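PDB 4OVD: peptidoglycan glycosyltransferase from Atopobium parvulum, which belongs to the penicillin-binding proteins and combines a dimerisation domain with a transpeptidase-family domain. Local coordinates for residues L465-G477 with Y483-Q495. Residues are numbered along the deposited sequence; the frame is centred on the assembly and turned at random.
Sequences LDMMTTVVKEGTG and YGYTVAGKTGTGQ
M468 O on helix 465-474 accepts a hydrogen bond from G489 N on strand 487-495, at 3.0 Å and not far from straight at the hydrogen. In this penicillin-binding transpeptidase fold the strand forms one edge of the five-stranded antiparallel sheet, and the helix crosses it at 76°, with axes 5.5 Å apart at closest. The donor lies well out of the carbonyl plane of M468 (58°). G489 has no side chain, and V472 CG2 comes within 3.6 Å of G489 N, while the selenomethionine M468, bent at its last torsion, brings CE against G489 CA. Beside this hydrogen bond, A488 CB packs on M468 CB at 3.7 Å. V472 CG2 lies 4.0 Å from V487 CG1, the two side chains crossing at about a right angle. Farther along the strand is the KTG sequence K490-T491-G492, the motif characteristic of this family. T491 OG1, held between backbone N and carbonyl carbon (chi1 49°), hydrogen-bonds T476 OG1 at 2.8 Å.

K473 NZ and V487 N are bridged by a water. On its other edge the strand pairs with 510-518, through A488 with I517 and K490 with C515. T491 also lies close to a bound calcium ion. K490 NZ hydrogen-bonds to S351 OG and T491 O, and a second water, 2.9 Å from K490 NZ, links it to T476 OG1.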
ATOM      1  N   LEU A 465       0.944  16.675  -6.870  1.00 31.65           N
ATOM      2  CA  LEU A 465      -0.301  16.228  -7.446  1.00 33.45           C
ATOM      3  C   LEU A 465      -0.425  16.721  -8.891  1.00 37.34           C
ATOM      4  O   LEU A 465      -0.910  15.975  -9.773  1.00 35.43           O
ATOM      5  CB  LEU A 465      -1.512  16.742  -6.669  1.00 40.07           C
ATOM      6  CG  LEU A 465      -1.884  16.074  -5.352  1.00 41.21           C
ATOM      7  CD1 LEU A 465      -3.037  16.854  -4.662  1.00 41.86           C
ATOM      8  CD2 LEU A 465      -2.241  14.597  -5.560  1.00 37.73           C
ATOM      9  N   ASP A 466      -0.036  17.983  -9.116  1.00 34.62           N
ATOM     10  CA  ASP A 466      -0.043  18.534 -10.460  1.00 35.22           C
ATOM     11  C   ASP A 466       0.790  17.663 -11.407  1.00 36.75           C
ATOM     12  O   ASP A 466       0.365  17.350 -12.510  1.00 30.30           O
ATOM     13  CB  ASP A 466       0.434  19.982 -10.513  1.00 41.96           C
ATOM     14  CG  ASP A 466       0.124  20.635 -11.859  1.00 44.70           C
ATOM     15  OD1 ASP A 466      -1.073  20.851 -12.133  1.00 55.92           O
ATOM     16  OD2 ASP A 466       1.065  20.926 -12.637  1.00 45.89           O
HETATM   17  N   MSE A 467       1.965  17.255 -10.983  1.00 32.64           N
HETATM   18  CA  MSE A 467       2.784  16.430 -11.827  1.00 34.41           C
HETATM   19  C   MSE A 467       2.203  15.044 -11.975  1.00 37.40           C
HETATM   20  O   MSE A 467       2.239  14.499 -13.048  1.00 34.13           O
HETATM   21  CB  MSE A 467       4.241  16.309 -11.426  1.00 34.72           C
HETATM   22  CG  MSE A 467       4.878  17.664 -11.430  1.00 35.38           C
HETATM   23 SE   MSE A 467       6.787  17.612 -10.997  0.84 35.90          SE
HETATM   24  CE  MSE A 467       6.699  17.344  -9.044  1.00 37.14           C
HETATM   25  N   MSE A 468       1.595  14.498 -10.928  1.00 34.26           N
HETATM   26  CA  MSE A 468       1.006  13.160 -11.001  1.00 30.55           C
HETATM   27  C   MSE A 468      -0.191  13.195 -11.901  1.00 33.91           C
HETATM   28  O   MSE A 468      -0.555  12.185 -12.469  1.00 32.78           O
HETATM   29  CB  MSE A 468       0.631  12.689  -9.639  1.00 29.26           C
HETATM   30  CG  MSE A 468       1.933  12.382  -8.917  1.00 32.51           C
HETATM   31 SE   MSE A 468       1.392  12.073  -7.039  0.83 35.82          SE
HETATM   32  CE  MSE A 468       0.362  10.422  -7.191  1.00 39.85           C
ATOM     33  N   THR A 469      -0.833  14.356 -12.030  1.00 28.86           N
ATOM     34  CA  THR A 469      -1.936  14.499 -12.950  1.00 31.64           C
ATOM     35  C   THR A 469      -1.425  14.442 -14.412  1.00 34.62           C
ATOM     36  O   THR A 469      -2.090  13.847 -15.260  1.00 35.43           O
ATOM     37  CB  THR A 469      -2.691  15.807 -12.675  1.00 37.12           C
ATOM     38  OG1 THR A 469      -3.140  15.723 -11.322  1.00 35.30           O
ATOM     39  CG2 THR A 469      -3.900  16.005 -13.625  1.00 41.96           C
ATOM     40  N   THR A 470      -0.253  15.025 -14.681  1.00 33.90           N
ATOM     41  CA  THR A 470       0.384  15.011 -16.008  1.00 31.97           C
ATOM     42  C   THR A 470       0.710  13.595 -16.372  1.00 30.36           C
ATOM     43  O   THR A 470       0.554  13.218 -17.521  1.00 31.68           O
ATOM     44  CB  THR A 470       1.687  15.825 -15.984  1.00 32.88           C
ATOM     45  OG1 THR A 470       1.349  17.202 -15.835  1.00 32.37           O
ATOM     46  CG2 THR A 470       2.455  15.733 -17.254  1.00 32.37           C
ATOM     47  N   VAL A 471       1.104  12.799 -15.399  1.00 27.88           N
ATOM     48  CA  VAL A 471       1.439  11.389 -15.645  1.00 29.49           C
ATOM     49  C   VAL A 471       0.245  10.663 -16.259  1.00 30.55           C
ATOM     50  O   VAL A 471       0.393   9.842 -17.142  1.00 30.49           O
ATOM     51  CB  VAL A 471       1.872  10.618 -14.365  1.00 33.54           C
ATOM     52  CG1 VAL A 471       2.007   9.083 -14.624  1.00 32.79           C
ATOM     53  CG2 VAL A 471       3.237  11.163 -13.882  1.00 33.30           C
ATOM     54  N   VAL A 472      -0.926  10.943 -15.737  1.00 29.08           N
ATOM     55  CA  VAL A 472      -2.113  10.256 -16.127  1.00 31.78           C
ATOM     56  C   VAL A 472      -2.714  10.900 -17.354  1.00 37.43           C
ATOM     57  O   VAL A 472      -3.299  10.232 -18.170  1.00 39.95           O
ATOM     58  CB  VAL A 472      -3.121  10.198 -14.969  1.00 33.09           C
ATOM     59  CG1 VAL A 472      -4.426   9.639 -15.424  1.00 39.22           C
ATOM     60  CG2 VAL A 472      -2.610   9.283 -13.875  1.00 38.99           C
ATOM     61  N   LYS A 473      -2.637  12.207 -17.453  1.00 31.73           N
ATOM     62  CA  LYS A 473      -3.205  12.833 -18.625  1.00 35.79           C
ATOM     63  C   LYS A 473      -2.350  12.735 -19.855  1.00 36.92           C
ATOM     64  O   LYS A 473      -2.872  12.605 -21.005  1.00 37.04           O
ATOM     65  CB  LYS A 473      -3.500  14.317 -18.341  1.00 39.12           C
ATOM     66  CG  LYS A 473      -4.805  14.534 -17.563  1.00 49.75           C
ATOM     67  CD  LYS A 473      -5.176  16.017 -17.551  1.00 66.10           C
ATOM     68  CE  LYS A 473      -6.599  16.267 -17.037  1.00 80.10           C
ATOM     69  NZ  LYS A 473      -6.869  15.743 -15.660  1.00 76.23           N
ATOM     70  N   GLU A 474      -1.041  12.874 -19.652  1.00 30.63           N
ATOM     71  CA  GLU A 474      -0.123  12.960 -20.749  1.00 31.14           C
ATOM     72  C   GLU A 474       0.969  11.979 -20.774  1.00 35.29           C
ATOM     73  O   GLU A 474       1.774  12.053 -21.679  1.00 36.12           O
ATOM     74  CB  GLU A 474       0.524  14.383 -20.702  1.00 36.94           C
ATOM     75  CG  GLU A 474      -0.567  15.442 -20.821  1.00 44.03           C
ATOM     76  CD  GLU A 474      -0.173  16.888 -20.608  1.00 61.77           C
ATOM     77  OE1 GLU A 474       0.964  17.264 -20.138  1.00 56.79           O
ATOM     78  OE2 GLU A 474      -1.111  17.667 -20.909  1.00 55.81           O
ATOM     79  N   GLY A 475       1.021  11.046 -19.820  1.00 30.65           N
ATOM     80  CA  GLY A 475       2.126  10.120 -19.795  1.00 31.47           C
ATOM     81  C   GLY A 475       1.785   8.667 -19.690  1.00 34.48           C
ATOM     82  O   GLY A 475       0.776   8.203 -20.209  1.00 33.59           O
ATOM     83  N   THR A 476       2.585   7.954 -18.906  1.00 32.93           N
ATOM     84  CA  THR A 476       2.473   6.519 -18.848  1.00 32.74           C
ATOM     85  C   THR A 476       1.284   6.049 -18.116  1.00 31.70           C
ATOM     86  O   THR A 476       1.014   4.851 -18.054  1.00 33.87           O
ATOM     87  CB  THR A 476       3.703   5.942 -18.127  1.00 38.14           C
ATOM     88  OG1 THR A 476       3.760   6.492 -16.806  1.00 34.35           O
ATOM     89  CG2 THR A 476       4.990   6.296 -18.884  1.00 41.67           C
ATOM     90  N   GLY A 477       0.607   6.951 -17.441  1.00 31.19           N
ATOM     91  CA  GLY A 477      -0.533   6.545 -16.669  1.00 31.45           C
ATOM     92  C   GLY A 477      -1.845   6.775 -17.382  1.00 33.98           C
ATOM     93  O   GLY A 477      -2.884   6.648 -16.785  1.00 35.09           O
ATOM     94  N   TYR A 483     -13.145   8.345 -16.962  1.00 49.25           N
ATOM     95  CA  TYR A 483     -14.061   9.337 -17.498  1.00 53.09           C
ATOM     96  C   TYR A 483     -14.869  10.011 -16.385  1.00 50.90           C
ATOM     97  O   TYR A 483     -15.489   9.316 -15.596  1.00 47.31           O
ATOM     98  CB  TYR A 483     -15.015   8.675 -18.492  1.00 60.24           C
ATOM     99  CG  TYR A 483     -15.902   9.717 -19.126  1.00 67.96           C
ATOM    100  CD1 TYR A 483     -15.362  10.707 -19.956  1.00 71.80           C
ATOM    101  CD2 TYR A 483     -17.270   9.743 -18.860  1.00 77.80           C
ATOM    102  CE1 TYR A 483     -16.182  11.687 -20.521  1.00 85.39           C
ATOM    103  CE2 TYR A 483     -18.091  10.703 -19.424  1.00 83.07           C
ATOM    104  CZ  TYR A 483     -17.544  11.669 -20.248  1.00 85.52           C
ATOM    105  OH  TYR A 483     -18.391  12.597 -20.785  1.00101.56           O
ATOM    106  N   GLY A 484     -14.838  11.347 -16.328  1.00 53.37           N
ATOM    107  CA  GLY A 484     -15.558  12.148 -15.310  1.00 54.44           C
ATOM    108  C   GLY A 484     -14.804  12.446 -14.000  1.00 59.52           C
ATOM    109  O   GLY A 484     -15.300  13.182 -13.143  1.00 58.09           O
ATOM    110  N   TYR A 485     -13.588  11.910 -13.829  1.00 55.03           N
ATOM    111  CA  TYR A 485     -12.851  12.141 -12.594  1.00 50.02           C
ATOM    112  C   TYR A 485     -11.466  12.653 -12.848  1.00 44.58           C
ATOM    113  O   TYR A 485     -10.962  12.562 -13.928  1.00 47.83           O
ATOM    114  CB  TYR A 485     -12.728  10.818 -11.837  1.00 50.93           C
ATOM    115  CG  TYR A 485     -14.045  10.223 -11.370  1.00 56.33           C
ATOM    116  CD1 TYR A 485     -14.809   9.402 -12.190  1.00 57.84           C
ATOM    117  CD2 TYR A 485     -14.495  10.458 -10.082  1.00 55.04           C
ATOM    118  CE1 TYR A 485     -16.005   8.867 -11.731  1.00 60.35           C
ATOM    119  CE2 TYR A 485     -15.655   9.932  -9.624  1.00 56.53           C
ATOM    120  CZ  TYR A 485     -16.411   9.148 -10.450  1.00 60.54           C
ATOM    121  OH  TYR A 485     -17.553   8.655  -9.929  1.00 64.86           O
ATOM    122  N   THR A 486     -10.826  13.194 -11.838  1.00 47.84           N
ATOM    123  CA  THR A 486      -9.428  13.622 -11.969  1.00 46.25           C
ATOM    124  C   THR A 486      -8.634  12.539 -11.305  1.00 38.69           C
ATOM    125  O   THR A 486      -9.038  12.084 -10.287  1.00 41.43           O
ATOM    126  CB  THR A 486      -9.140  14.938 -11.237  1.00 51.71           C
ATOM    127  OG1 THR A 486      -9.847  15.992 -11.870  1.00 51.45           O
ATOM    128  CG2 THR A 486      -7.670  15.243 -11.289  1.00 55.13           C
ATOM    129  N   VAL A 487      -7.584  12.054 -11.940  1.00 40.64           N
ATOM    130  CA  VAL A 487      -6.716  10.995 -11.382  1.00 36.94           C
ATOM    131  C   VAL A 487      -5.289  11.487 -11.446  1.00 37.07           C
ATOM    132  O   VAL A 487      -4.817  11.899 -12.496  1.00 37.64           O
ATOM    133  CB  VAL A 487      -6.859   9.686 -12.166  1.00 35.47           C
ATOM    134  CG1 VAL A 487      -5.881   8.590 -11.705  1.00 36.77           C
ATOM    135  CG2 VAL A 487      -8.279   9.219 -12.075  1.00 39.44           C
ATOM    136  N   ALA A 488      -4.643  11.547 -10.286  1.00 31.84           N
ATOM    137  CA  ALA A 488      -3.247  11.902 -10.209  1.00 32.33           C
ATOM    138  C   ALA A 488      -2.572  10.565  -9.823  1.00 32.11           C
ATOM    139  O   ALA A 488      -2.995   9.916  -8.884  1.00 34.22           O
ATOM    140  CB  ALA A 488      -3.046  12.907  -9.117  1.00 34.09           C
ATOM    141  N   GLY A 489      -1.597  10.115 -10.572  1.00 31.68           N
ATOM    142  CA  GLY A 489      -0.983   8.891 -10.216  1.00 32.97           C
ATOM    143  C   GLY A 489       0.375   8.659 -10.825  1.00 34.72           C
ATOM    144  O   GLY A 489       0.909   9.506 -11.519  1.00 36.50           O
ATOM    145  N   LYS A 490       0.905   7.457 -10.583  1.00 31.37           N
ATOM    146  CA  LYS A 490       2.200   7.095 -11.064  1.00 29.19           C
ATOM    147  C   LYS A 490       2.312   5.570 -11.268  1.00 31.75           C
ATOM    148  O   LYS A 490       1.856   4.815 -10.418  1.00 29.81           O
ATOM    149  CB  LYS A 490       3.263   7.521 -10.042  1.00 28.98           C
ATOM    150  CG  LYS A 490       4.659   7.203 -10.525  1.00 31.15           C
ATOM    151  CD  LYS A 490       5.122   8.137 -11.628  1.00 34.24           C
ATOM    152  CE  LYS A 490       6.567   7.885 -12.084  1.00 31.68           C
ATOM    153  NZ  LYS A 490       6.581   6.657 -12.905  1.00 33.92           N
ATOM    154  N   THR A 491       2.887   5.183 -12.416  1.00 29.06           N
ATOM    155  CA  THR A 491       3.190   3.820 -12.734  1.00 31.52           C
ATOM    156  C   THR A 491       4.550   3.462 -12.151  1.00 34.17           C
ATOM    157  O   THR A 491       5.365   4.297 -11.848  1.00 31.52           O
ATOM    158  CB  THR A 491       3.276   3.620 -14.226  1.00 32.61           C
ATOM    159  OG1 THR A 491       4.112   4.638 -14.798  1.00 33.18           O
ATOM    160  CG2 THR A 491       1.885   3.702 -14.867  1.00 35.98           C
ATOM    161  N   GLY A 492       4.766   2.183 -11.958  1.00 37.65           N
ATOM    162  CA  GLY A 492       6.009   1.713 -11.496  1.00 37.36           C
ATOM    163  C   GLY A 492       6.329   0.352 -12.051  1.00 32.55           C
ATOM    164  O   GLY A 492       5.454  -0.440 -12.298  1.00 34.30           O
ATOM    165  N   THR A 493       7.618   0.139 -12.252  1.00 32.62           N
ATOM    166  CA  THR A 493       8.185  -1.094 -12.584  1.00 37.54           C
ATOM    167  C   THR A 493       9.161  -1.337 -11.434  1.00 37.25           C
ATOM    168  O   THR A 493      10.099  -0.569 -11.288  1.00 40.11           O
ATOM    169  CB  THR A 493       9.010  -1.032 -13.875  1.00 43.09           C
ATOM    170  OG1 THR A 493       8.147  -0.683 -14.941  1.00 47.40           O
ATOM    171  CG2 THR A 493       9.627  -2.404 -14.130  1.00 46.37           C
ATOM    172  N   GLY A 494       8.894  -2.355 -10.620  1.00 35.35           N
ATOM    173  CA  GLY A 494       9.717  -2.738  -9.512  1.00 36.32           C
ATOM    174  C   GLY A 494      10.265  -4.169  -9.670  1.00 35.41           C
ATOM    175  O   GLY A 494      10.192  -4.750 -10.736  1.00 33.95           O
ATOM    176  N   GLN A 495      10.918  -4.704  -8.647  1.00 34.84           N
ATOM    177  CA  GLN A 495      11.449  -6.034  -8.788  1.00 34.24           C
ATOM    178  C   GLN A 495      11.281  -6.901  -7.572  1.00 34.33           C
ATOM    179  O   GLN A 495      11.244  -6.444  -6.423  1.00 31.24           O
ATOM    180  CB  GLN A 495      12.943  -5.966  -9.002  1.00 36.09           C
ATOM    181  CG  GLN A 495      13.476  -5.209 -10.182  1.00 40.50           C
ATOM    182  CD  GLN A 495      13.536  -6.023 -11.432  1.00 47.56           C
ATOM    183  OE1 GLN A 495      13.573  -7.274 -11.426  1.00 48.18           O
ATOM    184  NE2 GLN A 495      13.540  -5.326 -12.529  1.00 56.17           N
TER
HETATM  185  O   HOH W   1      -6.530  12.762 -14.585  1.00 44.55           O
HETATM  186  O   HOH W   2       5.391   7.894 -15.197  1.00 36.00           O